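Local structure of conserved hypothetical protein (Agrobacterium tumefaciens, 2FEX) at residues Leu86-Arg89 and Phe90-Asp94. The protein is of unknown function but belongs to the DJ-1/PfpI family, whose members share an alpha/beta fold related to that of class I glutamine amidotransferases. Sequence-based numbering, arbitrary orientation. Where two conformers were deposited one is given.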
loop_
_atom_site.group_PDB
_atom_site.type_symbol
_atom_site.label_atom_id
_atom_site.label_comp_id
_atom_site.label_asym_id
_atom_site.label_seq_id
_atom_site.Cartn_x
_atom_site.Cartn_y
_atom_site.Cartn_z
ATOM N N LEU A 86 24.660 -4.534 -2.891
ATOM C CA LEU A 86 23.433 -5.309 -3.164
ATOM C C LEU A 86 23.006 -5.114 -4.623
ATOM O O LEU A 86 22.755 -6.089 -5.347
ATOM C CB LEU A 86 22.332 -4.818 -2.222
ATOM C CG LEU A 86 20.987 -5.497 -2.390
ATOM C CD1 LEU A 86 21.040 -7.044 -2.170
ATOM C CD2 LEU A 86 19.948 -4.941 -1.471
ATOM N N VAL A 87 22.968 -3.863 -5.075
ATOM C CA VAL A 87 22.523 -3.624 -6.444
ATOM C C VAL A 87 23.484 -4.264 -7.453
ATOM O O VAL A 87 23.041 -4.921 -8.411
ATOM C CB VAL A 87 22.336 -2.124 -6.673
ATOM C CG1 VAL A 87 22.175 -1.785 -8.164
ATOM C CG2 VAL A 87 21.132 -1.655 -5.890
ATOM N N LYS A 88 24.778 -4.070 -7.228
ATOM C CA LYS A 88 25.813 -4.673 -8.120
ATOM C C LYS A 88 25.686 -6.207 -8.171
ATOM O O LYS A 88 25.772 -6.791 -9.242
ATOM C CB LYS A 88 27.212 -4.207 -7.746
ATOM C CG LYS A 88 28.321 -4.769 -8.684
ATOM C CD LYS A 88 29.645 -4.109 -8.417
ATOM C CE LYS A 88 30.791 -4.717 -9.249
ATOM N NZ LYS A 88 30.430 -5.116 -10.655
ATOM N N ARG A 89 25.498 -6.837 -7.013
ATOM C CA ARG A 89 25.301 -8.286 -6.920
ATOM C C ARG A 89 24.188 -8.740 -7.875
ATOM O O ARG A 89 24.350 -9.684 -8.620
ATOM C CB ARG A 89 24.999 -8.702 -5.453
ATOM C CG ARG A 89 24.869 -10.201 -5.141
ATOM C CD ARG A 89 24.616 -10.520 -3.607
ATOM N NE ARG A 89 25.165 -9.501 -2.710
ATOM C CZ ARG A 89 24.566 -9.068 -1.609
ATOM N NH1 ARG A 89 23.421 -9.561 -1.236
ATOM N NH2 ARG A 89 25.128 -8.134 -0.869
ATOM N N PHE A 90 23.059 -8.047 -7.815
ATOM C CA PHE A 90 21.899 -8.361 -8.664
ATOM C C PHE A 90 22.115 -8.036 -10.143
ATOM O O PHE A 90 21.802 -8.855 -11.032
ATOM C CB PHE A 90 20.634 -7.712 -8.066
ATOM C CG PHE A 90 20.022 -8.551 -7.007
ATOM C CD1 PHE A 90 20.627 -8.654 -5.746
ATOM C CD2 PHE A 90 18.913 -9.388 -7.319
ATOM C CE1 PHE A 90 20.061 -9.515 -4.752
ATOM C CE2 PHE A 90 18.346 -10.239 -6.384
ATOM C CZ PHE A 90 18.922 -10.328 -5.081
ATOM N N ARG A 91 22.653 -6.839 -10.404
ATOM C CA ARG A 91 22.890 -6.412 -11.804
ATOM C C ARG A 91 23.882 -7.329 -12.493
ATOM O O ARG A 91 23.745 -7.635 -13.712
ATOM C CB ARG A 91 23.394 -4.964 -11.867
ATOM C CG ARG A 91 22.294 -4.005 -11.543
ATOM C CD ARG A 91 21.394 -3.873 -12.761
ATOM N NE ARG A 91 22.127 -3.152 -13.802
ATOM C CZ ARG A 91 21.750 -3.035 -15.069
ATOM N NH1 ARG A 91 20.655 -3.655 -15.521
ATOM N NH2 ARG A 91 22.496 -2.298 -15.886
ATOM N N ASP A 92 24.896 -7.773 -11.750
ATOM C CA ASP A 92 25.933 -8.633 -12.358
ATOM C C ASP A 92 25.347 -9.991 -12.777
ATOM O O ASP A 92 25.912 -10.640 -13.625
ATOM C CB ASP A 92 27.138 -8.827 -11.428
ATOM C CG ASP A 92 28.049 -7.619 -11.377
ATOM O OD1 ASP A 92 27.852 -6.646 -12.153
ATOM O OD2 ASP A 92 28.966 -7.626 -10.520
ATOM N N ARG A 93 24.227 -10.394 -12.180
ATOM C CA ARG A 93 23.523 -11.643 -12.467
ATOM C C ARG A 93 22.392 -11.382 -13.471
ATOM O O ARG A 93 21.550 -12.263 -13.694
ATOM C CB ARG A 93 22.996 -12.244 -11.136
ATOM C CG ARG A 93 22.170 -13.531 -11.206
ATOM C CD ARG A 93 22.940 -14.778 -11.705
ATOM N NE ARG A 93 22.022 -15.862 -12.090
ATOM C CZ ARG A 93 21.168 -15.795 -13.115
ATOM N NH1 ARG A 93 21.090 -14.708 -13.858
ATOM N NH2 ARG A 93 20.366 -16.810 -13.402
ATOM N N ASP A 94 22.362 -10.177 -14.027
ATOM C CA ASP A 94 21.321 -9.769 -14.974
ATOM C C ASP A 94 19.922 -9.924 -14.382
ATOM O O ASP A 94 18.957 -10.286 -15.097
ATOM C CB ASP A 94 21.449 -10.575 -16.299
ATOM C CG ASP A 94 22.704 -10.169 -17.115
ATOM O OD1 ASP A 94 23.029 -8.944 -17.162
ATOM O OD2 ASP A 94 23.340 -11.060 -17.741
#
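Phe90 N, Arg91 N and Asp92 N bond to the carbonyls of Leu86, Val87 and Lys88 in successive i to i+4 steps of one alpha-helix. On the buried flank Leu86 and Phe90 run side by side. With chi1 at 179° Leu86 CG lies beside its own carbonyl carbon, and chi2 (59°) then turns CD1 to Phe90 CE1, 3.7 Å away. Phe90 CD1 lies 3.4 Å from Leu86 O, which sits at the ring edge in its plane. Both apolar side chains also pack on Leu67 of strand 66-69, as suits the inner face of a helix that leads from that strand to its parallel neighbour 96-100, a beta-alpha-beta crossover of the alpha/beta sandwich. Val87 CG1 lies 4.0 Å from the methylene CG of Arg91, whose side chain also touches Val97 while NH1 bonds to Gly148 O. Arg89 likewise turns its charge to backbone, NH1 bonding to Leu59 O and Tyr56 O; arginine is long enough to reach such carbonyls outside the helix. On the exposed flank Lys88 and Asp92 set opposite charges one turn apart: Lys88 extends and bends only at its last torsion (chi4 38°), bringing Lys88 NZ to 2.9 Å from Asp92 OD2, on the syn side of that oxygen, with a weak bond to OD1. Beyond this salt bridge Asp94, at positive phi, is the C-prime residue of a Schellman motif, in which Arg95 N bonds to Phe90 O and Asp94 N to Arg91 O.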